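Cell surface protein (Putative S-layer protein) (Clostridioides difficile R20291, PDB 5NJL) is a putative S-layer protein of the cell wall with an extended three-domain fold that shows cell adhesion in vitro and probably acts as an adhesin. Local coordinates at residues V219-L224 with V276-E281; L73-T78 with I209-S214. All blocks are in the same frame, centred on the assembly; numbering follows the deposited sequence. Where two conformers were deposited one is given.

Contact 2 (73-78 with 209-214) lies inside a mixed five-stranded sheet, whereas contact 1 (219-224 with 276-281) sits at the edge of a separate four-stranded sheet, farther from the centre of the chain. No secondary-structure element is shared, and nearest atoms are about 10 Å apart, yet the two follow in series: the strand pairing of contact 2 closes just before strand 215-219 leads into contact 1. Contact 2 is buried and regular, with four backbone hydrogen bonds and aliphatic packing. Contact 1, only partly buried, has one backbone bond and the packing of Val276 and Ser278 against Val219, Pro221 and Leu224; its serine and asparagine caps act within each segment's own turn. Each has a sulfate at its margin.

Contact 1 of 2, residues V219-L224 with V276-E281; sequences VSPQDL and VESTNE. With SO4 (sulfate ion), chain T.
Val276 packs both of its methyl groups against 219-224. With CG1 anti to the backbone N (chi1 -176°), that branch lies over the start of the weakly bonded helical turn 221-224, 3.9 Å from Pro221 CA. The other branch, CG2, meets Leu224 CD1 at 3.7 Å, the two methyl ends meeting head-on, and also touches CG2 of Val219, which crosses it obliquely. Further along, the Pro221 ring rests against Ser278: its CD and CG face Ser278 CB, and CD comes within 3.4 Å of Glu277 O.

These contacts form where the edge strand 215-219 runs parallel to strand 271-278 in a mixed sheet and then enters that helical turn. The last bridge pairs Val219 with Val276, and Glu277 N donates to Val219 O at 3.0 Å, almost straight at 169°. Beyond it the two segments part, with Ser220 as N-cap: its OG accepts from Asp223 N at 3.3 Å. Helix 281-291 covers the same face, Ala287 touching Pro221 and Leu291 touching Leu224.

Segment 276-281 also turns away after Ser278, where side-chain bonds hold the turn. Swung away from the backbone N and alongside its carbonyl carbon (chi1 -170°), Ser278 OG reaches a lone pair of Asn280 O in the carbonyl plane at 2.9 Å. Asn280 in turn caps helix 281-291, its OD1 accepting from Asp283 N. The amide's other end is turned to a sulfate, probably from the crystallisation liquor, where Asn280 ND2 binds O1 at 2.8 Å and Thr279 OG1 donates to O2.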
loop_
_atom_site.group_PDB
_atom_site.type_symbol
_atom_site.label_atom_id
_atom_site.label_comp_id
_atom_site.label_asym_id
_atom_site.label_seq_id
_atom_site.Cartn_x
_atom_site.Cartn_y
_atom_site.Cartn_z
ATOM N N VAL A 219 -10.146 23.029 -17.846
ATOM C CA VAL A 219 -10.426 23.524 -19.193
ATOM C C VAL A 219 -9.261 23.201 -20.132
ATOM O O VAL A 219 -8.208 22.751 -19.691
ATOM C CB VAL A 219 -10.672 25.054 -19.190
ATOM C CG1 VAL A 219 -11.910 25.388 -18.369
ATOM C CG2 VAL A 219 -9.460 25.823 -18.658
ATOM N N SER A 220 -9.472 23.436 -21.424
ATOM C CA SER A 220 -8.409 23.339 -22.439
ATOM C C SER A 220 -7.768 24.715 -22.612
ATOM O O SER A 220 -8.376 25.713 -22.234
ATOM C CB SER A 220 -8.996 22.859 -23.775
ATOM O OG SER A 220 -10.023 23.735 -24.217
ATOM N N PRO A 221 -6.545 24.785 -23.181
ATOM C CA PRO A 221 -5.940 26.108 -23.439
ATOM C C PRO A 221 -6.709 26.895 -24.497
ATOM O O PRO A 221 -6.711 28.131 -24.458
ATOM C CB PRO A 221 -4.525 25.775 -23.936
ATOM C CG PRO A 221 -4.592 24.365 -24.407
ATOM C CD PRO A 221 -5.651 23.683 -23.589
ATOM N N GLN A 222 -7.351 26.158 -25.410
ATOM C CA GLN A 222 -8.225 26.709 -26.447
ATOM C C GLN A 222 -9.386 27.493 -25.828
ATOM O O GLN A 222 -9.782 28.534 -26.361
ATOM C CB GLN A 222 -8.783 25.603 -27.364
ATOM C CG GLN A 222 -7.747 24.925 -28.266
ATOM C CD GLN A 222 -7.020 23.760 -27.600
ATOM O OE1 GLN A 222 -7.633 22.920 -26.938
ATOM N NE2 GLN A 222 -5.705 23.706 -27.781
ATOM N N ASP A 223 -9.917 26.988 -24.706
ATOM C CA ASP A 223 -10.983 27.670 -23.965
ATOM C C ASP A 223 -10.587 29.097 -23.554
ATOM O O ASP A 223 -11.430 29.993 -23.489
ATOM C CB ASP A 223 -11.346 26.850 -22.716
ATOM C CG ASP A 223 -12.553 27.393 -21.989
ATOM O OD1 ASP A 223 -13.450 27.943 -22.653
ATOM O OD2 ASP A 223 -12.601 27.264 -20.749
ATOM N N LEU A 224 -9.296 29.297 -23.272
ATOM C CA LEU A 224 -8.746 30.578 -22.811
ATOM C C LEU A 224 -7.986 31.411 -23.841
ATOM O O LEU A 224 -7.825 32.630 -23.661
ATOM C CB LEU A 224 -7.794 30.322 -21.640
ATOM C CG LEU A 224 -8.342 29.460 -20.508
ATOM C CD1 LEU A 224 -7.311 29.390 -19.388
ATOM C CD2 LEU A 224 -9.683 29.995 -20.006
ATOM N N VAL A 276 -5.722 24.016 -16.325
ATOM C CA VAL A 276 -5.621 24.129 -17.782
ATOM C C VAL A 276 -4.746 22.978 -18.316
ATOM O O VAL A 276 -3.524 22.973 -18.105
ATOM C CB VAL A 276 -5.022 25.483 -18.191
ATOM C CG1 VAL A 276 -5.011 25.621 -19.720
ATOM C CG2 VAL A 276 -5.786 26.628 -17.527
ATOM N N GLU A 277 -5.379 22.024 -19.003
ATOM C CA GLU A 277 -4.695 20.809 -19.462
ATOM C C GLU A 277 -4.799 20.575 -20.969
ATOM O O GLU A 277 -5.824 20.888 -21.594
ATOM C CB GLU A 277 -5.195 19.577 -18.693
ATOM C CG GLU A 277 -6.555 19.026 -19.098
ATOM C CD GLU A 277 -7.036 17.928 -18.166
ATOM O OE1 GLU A 277 -8.173 17.447 -18.365
ATOM O OE2 GLU A 277 -6.288 17.546 -17.235
ATOM N N SER A 278 -3.727 19.995 -21.515
ATOM C CA SER A 278 -3.562 19.771 -22.953
ATOM C C SER A 278 -2.518 18.680 -23.246
ATOM O O SER A 278 -1.423 18.683 -22.659
ATOM C CB SER A 278 -3.104 21.068 -23.619
ATOM O OG SER A 278 -3.142 20.962 -25.031
ATOM N N THR A 279 -2.855 17.772 -24.167
ATOM C CA THR A 279 -1.865 16.845 -24.750
ATOM C C THR A 279 -0.750 17.628 -25.471
ATOM O O THR A 279 0.432 17.308 -25.334
ATOM C CB THR A 279 -2.519 15.834 -25.720
ATOM O OG1 THR A 279 -3.338 16.527 -26.665
ATOM C CG2 THR A 279 -3.388 14.832 -24.965
ATOM N N ASN A 280 -1.138 18.668 -26.209
ATOM C CA ASN A 280 -0.187 19.589 -26.831
ATOM C C ASN A 280 0.477 20.454 -25.764
ATOM O O ASN A 280 -0.212 21.120 -24.997
ATOM C CB ASN A 280 -0.914 20.480 -27.848
ATOM C CG ASN A 280 0.039 21.255 -28.744
ATOM O OD1 ASN A 280 0.885 22.025 -28.276
ATOM N ND2 ASN A 280 -0.117 21.077 -30.050
ATOM N N GLU A 281 1.810 20.465 -25.741
ATOM C CA GLU A 281 2.586 21.192 -24.719
ATOM C C GLU A 281 3.020 22.611 -25.137
ATOM O O GLU A 281 3.369 23.427 -24.279
ATOM C CB GLU A 281 3.804 20.355 -24.299
ATOM C CG GLU A 281 4.587 20.918 -23.117
ATOM C CD GLU A 281 5.445 19.883 -22.412
ATOM O OE1 GLU A 281 5.732 20.072 -21.211
ATOM O OE2 GLU A 281 5.830 18.880 -23.046
HETATM S S SO4 T . -1.591 17.308 -30.054
HETATM O O1 SO4 T . -1.149 18.582 -30.666
HETATM O O2 SO4 T . -1.115 17.248 -28.655
HETATM O O3 SO4 T . -3.069 17.212 -30.078
HETATM O O4 SO4 T . -1.023 16.166 -30.808
#

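Contact 2 of 2, residues L73-T78 with I209-S214; sequences LIVTIT and ITIKNS. With SO4 (sulfate ion), chain H.
Strands 73-78 and 209-212 run antiparallel, their axes 4.8 Å apart at closest and 155° between directions, with hydrogen-bonded pairs Leu73-Ile211 and Val75-Ile209 flanking the non-hydrogen-bonded pair Ile74-Thr210. They are neighbours within a mixed five-stranded sheet, between strand 5-10, which runs parallel to 204-212, and strand 40-45, antiparallel to 72-79. Four backbone bonds join them, among them Ile211 N to Leu73 O at 2.8 Å, essentially linear at 178°, and Val75 N to Ile209 O, also 2.8 Å.

One face of the pair carries Leu73, Val75, Ile209 and Ile211. Val75 CG2, the branch beside the backbone N, meets Ile211 CD1 at 3.8 Å on a diagonal across the strands. Ile77 continues the row, its CD1 touching Ile209 CD1 at 3.8 Å as the side chains pass at an angle. Ile209 has chi2 at 104°, away from the usual staggered positions, and this turn carries its CD1 to that methyl and over Val75 O. Helix 57-65 covers this apolar surface: Leu63 and Val64 touch Leu73, Leu60 touches Val75, and Val64 also reaches Ile211.

Past the strand end, Asn213 centres an inverse gamma turn, and its ND2 donates to sulfate O4 at 3.0 Å; Lys11 NZ binds the same ion, probably a crystallisation component. On the face away from the helix, Ile74 and Thr210 run alongside each other, and Ile74 CD1 sits 3.6 Å from Thr210 CG2 and, in a tight van der Waals contact rather than a hydrogen bond, 3.1 Å from Thr210 OG1.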
loop_
_atom_site.group_PDB
_atom_site.type_symbol
_atom_site.label_atom_id
_atom_site.label_comp_id
_atom_site.label_asym_id
_atom_site.label_seq_id
_atom_site.Cartn_x
_atom_site.Cartn_y
_atom_site.Cartn_z
ATOM N N LEU A 73 -4.482 21.599 1.762
ATOM C CA LEU A 73 -3.974 20.718 2.814
ATOM C C LEU A 73 -3.808 19.348 2.156
ATOM O O LEU A 73 -4.644 18.967 1.333
ATOM C CB LEU A 73 -5.039 20.641 3.913
ATOM C CG LEU A 73 -4.737 20.346 5.365
ATOM C CD1 LEU A 73 -3.644 21.272 5.893
ATOM C CD2 LEU A 73 -6.025 20.493 6.174
ATOM N N ILE A 74 -2.746 18.625 2.504
ATOM C CA ILE A 74 -2.508 17.278 1.984
ATOM C C ILE A 74 -2.722 16.293 3.130
ATOM O O ILE A 74 -2.213 16.528 4.213
ATOM C CB ILE A 74 -1.055 17.126 1.462
ATOM C CG1 ILE A 74 -0.732 18.175 0.382
ATOM C CG2 ILE A 74 -0.814 15.724 0.901
ATOM C CD1 ILE A 74 -1.480 17.974 -0.917
ATOM N N VAL A 75 -3.498 15.238 2.893
ATOM C CA VAL A 75 -3.699 14.159 3.875
ATOM C C VAL A 75 -3.186 12.855 3.247
ATOM O O VAL A 75 -3.634 12.498 2.150
ATOM C CB VAL A 75 -5.191 13.994 4.239
ATOM C CG1 VAL A 75 -5.401 12.863 5.234
ATOM C CG2 VAL A 75 -5.773 15.304 4.776
ATOM N N THR A 76 -2.262 12.159 3.922
ATOM C CA THR A 76 -1.860 10.802 3.483
ATOM C C THR A 76 -2.344 9.733 4.450
ATOM O O THR A 76 -2.377 9.953 5.657
ATOM C CB THR A 76 -0.349 10.684 3.247
ATOM O OG1 THR A 76 0.369 10.761 4.480
ATOM C CG2 THR A 76 0.127 11.802 2.315
ATOM N N ILE A 77 -2.819 8.632 3.892
ATOM C CA ILE A 77 -3.356 7.500 4.641
ATOM C C ILE A 77 -2.429 6.317 4.336
ATOM O O ILE A 77 -2.303 5.903 3.166
ATOM C CB ILE A 77 -4.783 7.195 4.198
ATOM C CG1 ILE A 77 -5.681 8.443 4.377
ATOM C CG2 ILE A 77 -5.353 5.966 4.915
ATOM C CD1 ILE A 77 -7.121 8.204 3.980
ATOM N N THR A 78 -1.774 5.817 5.377
ATOM C CA THR A 78 -0.892 4.658 5.310
ATOM C C THR A 78 -1.450 3.525 6.202
ATOM O O THR A 78 -1.764 3.747 7.363
ATOM C CB THR A 78 0.523 5.050 5.736
ATOM O OG1 THR A 78 0.992 6.126 4.914
ATOM C CG2 THR A 78 1.494 3.878 5.599
ATOM N N ILE A 209 -4.664 12.663 -0.427
ATOM C CA ILE A 209 -5.842 13.471 -0.747
ATOM C C ILE A 209 -5.453 14.928 -0.576
ATOM O O ILE A 209 -4.990 15.316 0.491
ATOM C CB ILE A 209 -7.048 13.138 0.140
ATOM C CG1 ILE A 209 -7.392 11.650 0.055
ATOM C CG2 ILE A 209 -8.263 13.982 -0.237
ATOM C CD1 ILE A 209 -6.949 10.886 1.278
ATOM N N THR A 210 -5.632 15.721 -1.641
ATOM C CA THR A 210 -5.372 17.162 -1.603
ATOM C C THR A 210 -6.711 17.865 -1.414
ATOM O O THR A 210 -7.631 17.669 -2.190
ATOM C CB THR A 210 -4.690 17.644 -2.897
ATOM O OG1 THR A 210 -3.483 16.904 -3.074
ATOM C CG2 THR A 210 -4.349 19.145 -2.814
ATOM N N ILE A 211 -6.824 18.638 -0.337
ATOM C CA ILE A 211 -8.047 19.337 -0.008
ATOM C C ILE A 211 -7.808 20.800 -0.387
ATOM O O ILE A 211 -6.861 21.395 0.070
ATOM C CB ILE A 211 -8.388 19.260 1.494
ATOM C CG1 ILE A 211 -8.446 17.802 1.971
ATOM C CG2 ILE A 211 -9.739 19.916 1.751
ATOM C CD1 ILE A 211 -8.434 17.697 3.486
ATOM N N LYS A 212 -8.673 21.343 -1.232
ATOM C CA LYS A 212 -8.504 22.700 -1.748
ATOM C C LYS A 212 -9.726 23.499 -1.394
ATOM O O LYS A 212 -10.851 23.086 -1.695
ATOM C CB LYS A 212 -8.320 22.668 -3.261
ATOM C CG LYS A 212 -7.011 22.035 -3.681
ATOM C CD LYS A 212 -6.851 21.986 -5.197
ATOM C CE LYS A 212 -5.561 21.284 -5.585
ATOM N NZ LYS A 212 -5.200 21.446 -7.021
ATOM N N ASN A 213 -9.527 24.635 -0.734
ATOM C CA ASN A 213 -10.654 25.527 -0.448
ATOM C C ASN A 213 -10.853 26.451 -1.665
ATOM O O ASN A 213 -10.465 27.626 -1.653
ATOM C CB ASN A 213 -10.421 26.341 0.820
ATOM C CG ASN A 213 -11.668 27.087 1.269
ATOM O OD1 ASN A 213 -12.764 26.870 0.748
ATOM N ND2 ASN A 213 -11.510 27.932 2.274
ATOM N N SER A 214 -11.432 25.873 -2.707
ATOM C CA SER A 214 -11.587 26.533 -3.995
ATOM C C SER A 214 -12.699 25.858 -4.772
ATOM O O SER A 214 -13.098 24.711 -4.463
ATOM C CB SER A 214 -10.321 26.426 -4.840
ATOM O OG SER A 214 -9.146 26.713 -4.125
HETATM S S SO4 H . -15.133 28.587 4.521
HETATM O O1 SO4 H . -14.914 28.318 5.965
HETATM O O2 SO4 H . -16.040 29.756 4.404
HETATM O O3 SO4 H . -15.804 27.402 3.928
HETATM O O4 SO4 H . -13.850 28.894 3.835
#